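Local coordinates for acylneuraminate lyase (Mycoplasma synoviae, PDB 4N4P), which belongs to the dihydrodipicolinate synthetase family of TIM-barrel proteins and forms a tetramer in the crystal, at residues T16-D21 with S256-M261; I260-G265 with E281-H286. All blocks are in the same frame, centred on the assembly; numbering follows the deposited sequence.

Interaction 1 (T16-D21 with S256-M261); sequences TPFTKD and SLKAIM
Lys258 starts with CG beside its own backbone N and anti to the carbonyl carbon (chi1 -78°), then runs extended, so that the whole chain leaves helix 253-263 and carries its ammonium group to the backbone of Thr16. Phe18 makes the same first turn, which sets its ring next to that nitrogen. NZ donates to Thr16 O at 2.6 Å, a short bond. The C=O...N angle is 138°, and the nitrogen stands above the carbonyl plane, 42° out of it. CE of Lys258 follows to 3.3 Å from the same oxygen. NZ also lies 3.6 Å from Phe18 CD2, approaching the ring obliquely, while Thr16 O sits over one face of the ring, toward its rim.

A lysine suits this place because the nearest CA atoms, those of Pro17 and Lys258, are 7.8 Å apart, a gap that a long side chain spans while keeping its charge at the tip. Glu53 forms a salt bridge with NZ, and Tyr270 O accepts a further hydrogen bond. Thr16 turns its own hydroxyl to Gly52 O. The buried ammonium group is thus gripped by two backbone carbonyls and a carboxylate, which probably favours its charged form and ties the loop after strand 9-12 of the barrel to a C-terminal helix.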
loop_
_atom_site.group_PDB
_atom_site.type_symbol
_atom_site.label_atom_id
_atom_site.label_comp_id
_atom_site.label_asym_id
_atom_site.label_seq_id
_atom_site.Cartn_x
_atom_site.Cartn_y
_atom_site.Cartn_z
ATOM N N THR A 16 -12.715 -29.146 2.234
ATOM C CA THR A 16 -13.983 -29.717 2.716
ATOM C C THR A 16 -14.871 -30.185 1.540
ATOM O O THR A 16 -15.353 -29.363 0.782
ATOM C CB THR A 16 -14.749 -28.710 3.639
ATOM O OG1 THR A 16 -13.877 -28.253 4.685
ATOM C CG2 THR A 16 -15.972 -29.397 4.278
ATOM N N PRO A 17 -15.085 -31.511 1.385
ATOM C CA PRO A 17 -15.902 -31.959 0.260
ATOM C C PRO A 17 -17.359 -31.516 0.309
ATOM O O PRO A 17 -18.033 -31.671 1.327
ATOM C CB PRO A 17 -15.796 -33.487 0.346
ATOM C CG PRO A 17 -14.434 -33.680 0.924
ATOM C CD PRO A 17 -14.443 -32.661 2.042
ATOM N N PHE A 18 -17.831 -30.943 -0.792
ATOM C CA PHE A 18 -19.258 -30.679 -0.937
ATOM C C PHE A 18 -19.745 -31.340 -2.203
ATOM O O PHE A 18 -18.984 -31.510 -3.146
ATOM C CB PHE A 18 -19.547 -29.180 -1.060
ATOM C CG PHE A 18 -19.011 -28.345 0.072
ATOM C CD1 PHE A 18 -19.560 -28.427 1.350
ATOM C CD2 PHE A 18 -17.974 -27.446 -0.157
ATOM C CE1 PHE A 18 -19.064 -27.634 2.385
ATOM C CE2 PHE A 18 -17.484 -26.647 0.856
ATOM C CZ PHE A 18 -18.016 -26.749 2.138
ATOM N N THR A 19 -21.023 -31.705 -2.228
ATOM C CA THR A 19 -21.636 -32.231 -3.450
ATOM C C THR A 19 -21.767 -31.106 -4.453
ATOM O O THR A 19 -21.671 -29.938 -4.094
ATOM C CB THR A 19 -23.045 -32.828 -3.168
ATOM O OG1 THR A 19 -23.917 -31.784 -2.762
ATOM C CG2 THR A 19 -22.955 -33.868 -2.050
ATOM N N LYS A 20 -21.984 -31.454 -5.719
ATOM C CA LYS A 20 -22.177 -30.437 -6.750
ATOM C C LYS A 20 -23.224 -29.423 -6.359
ATOM O O LYS A 20 -23.083 -28.236 -6.658
ATOM C CB LYS A 20 -22.570 -31.062 -8.081
ATOM C CG LYS A 20 -21.451 -31.748 -8.803
ATOM C CD LYS A 20 -21.944 -32.249 -10.164
ATOM C CE LYS A 20 -20.855 -33.010 -10.901
ATOM N NZ LYS A 20 -20.279 -32.182 -11.986
ATOM N N ASP A 21 -24.269 -29.872 -5.671
ATOM C CA ASP A 21 -25.319 -28.940 -5.314
ATOM C C ASP A 21 -25.118 -28.285 -3.954
ATOM O O ASP A 21 -26.021 -27.634 -3.443
ATOM C CB ASP A 21 -26.726 -29.539 -5.480
ATOM C CG ASP A 21 -26.968 -30.754 -4.614
ATOM O OD1 ASP A 21 -26.214 -31.028 -3.646
ATOM O OD2 ASP A 21 -27.954 -31.463 -4.912
ATOM N N SER A 256 -9.046 -26.707 -7.915
ATOM C CA SER A 256 -7.932 -27.474 -8.457
ATOM C C SER A 256 -7.530 -28.608 -7.530
ATOM O O SER A 256 -7.302 -29.746 -7.985
ATOM C CB SER A 256 -6.731 -26.558 -8.685
ATOM O OG SER A 256 -7.024 -25.604 -9.685
ATOM N N LEU A 257 -7.417 -28.305 -6.242
ATOM C CA LEU A 257 -7.091 -29.369 -5.267
ATOM C C LEU A 257 -8.150 -30.482 -5.319
ATOM O O LEU A 257 -7.827 -31.670 -5.352
ATOM C CB LEU A 257 -6.973 -28.814 -3.845
ATOM C CG LEU A 257 -5.802 -27.847 -3.588
ATOM C CD1 LEU A 257 -5.919 -27.254 -2.143
ATOM C CD2 LEU A 257 -4.480 -28.562 -3.774
ATOM N N LYS A 258 -9.419 -30.086 -5.330
ATOM C CA LYS A 258 -10.496 -31.082 -5.335
ATOM C C LYS A 258 -10.469 -31.898 -6.618
ATOM O O LYS A 258 -10.576 -33.122 -6.572
ATOM C CB LYS A 258 -11.857 -30.417 -5.091
ATOM C CG LYS A 258 -12.065 -30.089 -3.589
ATOM C CD LYS A 258 -13.282 -29.217 -3.351
ATOM C CE LYS A 258 -13.390 -28.871 -1.854
ATOM N NZ LYS A 258 -14.716 -28.208 -1.459
ATOM N N ALA A 259 -10.249 -31.234 -7.750
ATOM C CA ALA A 259 -10.157 -31.930 -9.037
ATOM C C ALA A 259 -9.017 -32.935 -9.096
ATOM O O ALA A 259 -9.153 -34.038 -9.664
ATOM C CB ALA A 259 -10.032 -30.922 -10.181
ATOM N N ILE A 260 -7.881 -32.552 -8.514
ATOM C CA ILE A 260 -6.725 -33.457 -8.454
ATOM C C ILE A 260 -7.064 -34.674 -7.616
ATOM O O ILE A 260 -6.799 -35.806 -8.015
ATOM C CB ILE A 260 -5.449 -32.731 -7.988
ATOM C CG1 ILE A 260 -5.035 -31.719 -9.072
ATOM C CG2 ILE A 260 -4.309 -33.754 -7.699
ATOM C CD1 ILE A 260 -4.004 -30.650 -8.589
ATOM N N MET A 261 -7.680 -34.444 -6.465
ATOM C CA MET A 261 -8.124 -35.559 -5.641
ATOM C C MET A 261 -9.098 -36.453 -6.388
ATOM O O MET A 261 -8.902 -37.676 -6.395
ATOM C CB MET A 261 -8.704 -35.076 -4.321
ATOM C CG MET A 261 -7.632 -34.500 -3.423
ATOM S SD MET A 261 -8.338 -34.152 -1.814
ATOM C CE MET A 261 -7.022 -33.220 -1.013
#

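Interaction 2 (I260-G265 with E281-H286); sequences IMRLHG and EEIKKH
Two helices that follow the strands of the barrel, 253-263 and 280-294, meet here, where the first of them ends in a Schellman motif; between residues 260-265 and 281-286 the touching pairs are Arg262 with Ile283 and Leu263 with Lys284. The guanidinium of Arg262 presents its edge to Ile283: NH2 lies 3.7 Å from CG2, with the methyl close to the plane of the group, and the two side chains cross at about a right angle. A bend at chi3 (-55°) turns the Arg262 chain onto this course. Its flat group also makes a cation-pi contact with Tyr270, and NH1 gives a weak hydrogen bond to Gly269 O.

One residue further on, Leu263 brings CD1 to 4.1 Å from Lys284 NZ, again with the side chains crossing. Lys284 sends CG anti to its backbone N (chi1 -176°) and bends at its last torsion, which draws the exposed amine toward the leucine. Ile283, buried, suits the inner side of its helix, where it also packs on Ser256 and Ala259.

At the helix end, His264 ND1 donates to Ile260 O at 2.8 Å, nearly straight at 170° and with the oxygen in the plane of the ring. Gly265 N bonds to Arg262 O, and Val266 N reaches back to Met261 O. Gly265 has positive phi, a conformation that glycine adopts readily, so it fits the C-prime position.

No hydrogen bond or salt bridge joins the two segments. Their contact is therefore one of van der Waals touch, with methyl groups of Ile283 and Leu263 lying against the cationic ends of Arg262 and Lys284, and the polar bonds of Arg262 are made to the connection between the helices.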
loop_
_atom_site.group_PDB
_atom_site.type_symbol
_atom_site.label_atom_id
_atom_site.label_comp_id
_atom_site.label_asym_id
_atom_site.label_seq_id
_atom_site.Cartn_x
_atom_site.Cartn_y
_atom_site.Cartn_z
ATOM N N ILE A 260 -7.881 -32.552 -8.514
ATOM C CA ILE A 260 -6.725 -33.457 -8.454
ATOM C C ILE A 260 -7.064 -34.674 -7.616
ATOM O O ILE A 260 -6.799 -35.806 -8.015
ATOM C CB ILE A 260 -5.449 -32.731 -7.988
ATOM C CG1 ILE A 260 -5.035 -31.719 -9.072
ATOM C CG2 ILE A 260 -4.309 -33.754 -7.699
ATOM C CD1 ILE A 260 -4.004 -30.650 -8.589
ATOM N N MET A 261 -7.680 -34.444 -6.465
ATOM C CA MET A 261 -8.124 -35.559 -5.641
ATOM C C MET A 261 -9.098 -36.453 -6.388
ATOM O O MET A 261 -8.902 -37.676 -6.395
ATOM C CB MET A 261 -8.704 -35.076 -4.321
ATOM C CG MET A 261 -7.632 -34.500 -3.423
ATOM S SD MET A 261 -8.338 -34.152 -1.814
ATOM C CE MET A 261 -7.022 -33.220 -1.013
ATOM N N ARG A 262 -10.105 -35.856 -7.038
ATOM C CA ARG A 262 -11.075 -36.649 -7.824
ATOM C C ARG A 262 -10.396 -37.491 -8.890
ATOM O O ARG A 262 -10.755 -38.657 -9.094
ATOM C CB ARG A 262 -12.129 -35.756 -8.482
ATOM C CG ARG A 262 -13.066 -35.090 -7.479
ATOM C CD ARG A 262 -14.327 -34.596 -8.189
ATOM N NE ARG A 262 -14.029 -33.710 -9.311
ATOM C CZ ARG A 262 -13.800 -32.397 -9.208
ATOM N NH1 ARG A 262 -13.771 -31.790 -8.013
ATOM N NH2 ARG A 262 -13.548 -31.692 -10.305
ATOM N N LEU A 263 -9.427 -36.894 -9.582
ATOM C CA LEU A 263 -8.602 -37.590 -10.582
ATOM C C LEU A 263 -7.887 -38.803 -9.980
ATOM O O LEU A 263 -7.627 -39.777 -10.687
ATOM C CB LEU A 263 -7.569 -36.632 -11.196
ATOM C CG LEU A 263 -6.605 -37.171 -12.258
ATOM C CD1 LEU A 263 -7.396 -37.596 -13.509
ATOM C CD2 LEU A 263 -5.531 -36.102 -12.595
ATOM N N HIS A 264 -7.565 -38.739 -8.691
ATOM C CA HIS A 264 -6.913 -39.863 -8.001
ATOM C C HIS A 264 -7.925 -40.805 -7.323
ATOM O O HIS A 264 -7.542 -41.595 -6.442
ATOM C CB HIS A 264 -5.907 -39.335 -6.987
ATOM C CG HIS A 264 -4.682 -38.767 -7.621
ATOM N ND1 HIS A 264 -4.655 -37.520 -8.210
ATOM C CD2 HIS A 264 -3.453 -39.299 -7.806
ATOM C CE1 HIS A 264 -3.453 -37.299 -8.712
ATOM N NE2 HIS A 264 -2.705 -38.364 -8.479
ATOM N N GLY A 265 -9.189 -40.683 -7.735
ATOM C CA GLY A 265 -10.313 -41.542 -7.276
ATOM C C GLY A 265 -10.860 -41.201 -5.894
ATOM O O GLY A 265 -11.573 -42.022 -5.262
ATOM N N GLU A 281 -14.651 -30.807 -17.752
ATOM C CA GLU A 281 -13.523 -31.172 -18.610
ATOM C C GLU A 281 -12.361 -30.197 -18.454
ATOM O O GLU A 281 -11.207 -30.633 -18.402
ATOM C CB GLU A 281 -13.927 -31.319 -20.079
ATOM C CG GLU A 281 -14.659 -32.631 -20.408
ATOM C CD GLU A 281 -13.972 -33.873 -19.836
ATOM O OE1 GLU A 281 -14.571 -34.525 -18.945
ATOM O OE2 GLU A 281 -12.836 -34.188 -20.270
ATOM N N GLU A 282 -12.663 -28.901 -18.365
ATOM C CA GLU A 282 -11.648 -27.871 -18.169
ATOM C C GLU A 282 -10.826 -28.115 -16.880
ATOM O O GLU A 282 -9.584 -28.084 -16.891
ATOM C CB GLU A 282 -12.283 -26.470 -18.132
ATOM C CG GLU A 282 -11.252 -25.343 -18.028
ATOM C CD GLU A 282 -11.840 -23.955 -17.723
ATOM O OE1 GLU A 282 -13.069 -23.759 -17.834
ATOM O OE2 GLU A 282 -11.062 -23.056 -17.336
ATOM N N ILE A 283 -11.517 -28.369 -15.780
ATOM C CA ILE A 283 -10.808 -28.502 -14.507
ATOM C C ILE A 283 -10.122 -29.868 -14.444
ATOM O O ILE A 283 -9.098 -30.017 -13.784
ATOM C CB ILE A 283 -11.759 -28.229 -13.278
ATOM C CG1 ILE A 283 -10.948 -27.924 -12.000
ATOM C CG2 ILE A 283 -12.779 -29.383 -13.094
ATOM C CD1 ILE A 283 -10.033 -26.684 -12.113
ATOM N N LYS A 284 -10.701 -30.882 -15.114
ATOM C CA LYS A 284 -10.054 -32.201 -15.199
ATOM C C LYS A 284 -8.716 -32.138 -15.931
ATOM O O LYS A 284 -7.721 -32.749 -15.497
ATOM C CB LYS A 284 -10.955 -33.258 -15.878
ATOM C CG LYS A 284 -10.339 -34.653 -15.879
ATOM C CD LYS A 284 -10.945 -35.548 -16.944
ATOM C CE LYS A 284 -10.221 -36.883 -16.982
ATOM N NZ LYS A 284 -10.693 -37.797 -15.894
ATOM N N LYS A 285 -8.679 -31.395 -17.034
ATOM C CA LYS A 285 -7.433 -31.280 -17.771
ATOM C C LYS A 285 -6.370 -30.524 -16.975
ATOM O O LYS A 285 -5.196 -30.848 -17.050
ATOM C CB LYS A 285 -7.668 -30.624 -19.128
ATOM C CG LYS A 285 -8.521 -31.536 -20.017
ATOM C CD LYS A 285 -8.717 -30.960 -21.410
ATOM C CE LYS A 285 -9.667 -31.892 -22.158
ATOM N NZ LYS A 285 -10.087 -31.251 -23.396
ATOM N N HIS A 286 -6.810 -29.493 -16.262
ATOM C CA HIS A 286 -5.958 -28.809 -15.307
ATOM C C HIS A 286 -5.405 -29.799 -14.277
ATOM O O HIS A 286 -4.203 -29.817 -14.023
ATOM C CB HIS A 286 -6.721 -27.691 -14.618
ATOM C CG HIS A 286 -5.880 -26.898 -13.672
ATOM N ND1 HIS A 286 -4.753 -26.219 -14.072
ATOM C CD2 HIS A 286 -5.999 -26.680 -12.339
ATOM C CE1 HIS A 286 -4.212 -25.606 -13.032
ATOM N NE2 HIS A 286 -4.954 -25.860 -11.971
#

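Overall arrangement
From the N terminus, the chain leaves strand 9-12 and enters the loop holding 16-21, then builds the rest of the barrel before interaction 1 closes a span of 234 residues against helix 253-263. Interaction 2 closes a far shorter loop of 15 residues, from the end of that helix to helix 280-294. The two share Ile260 and Met261, so the spans follow one another with a small overlap. Their centres are about 9 Å apart, and Ser256 of interaction 1 packs on His286 of interaction 2. Together they tie the first strand's loop, helix 253-263 and helix 280-294 into one series, with Tyr270 touching Lys258 and Arg262.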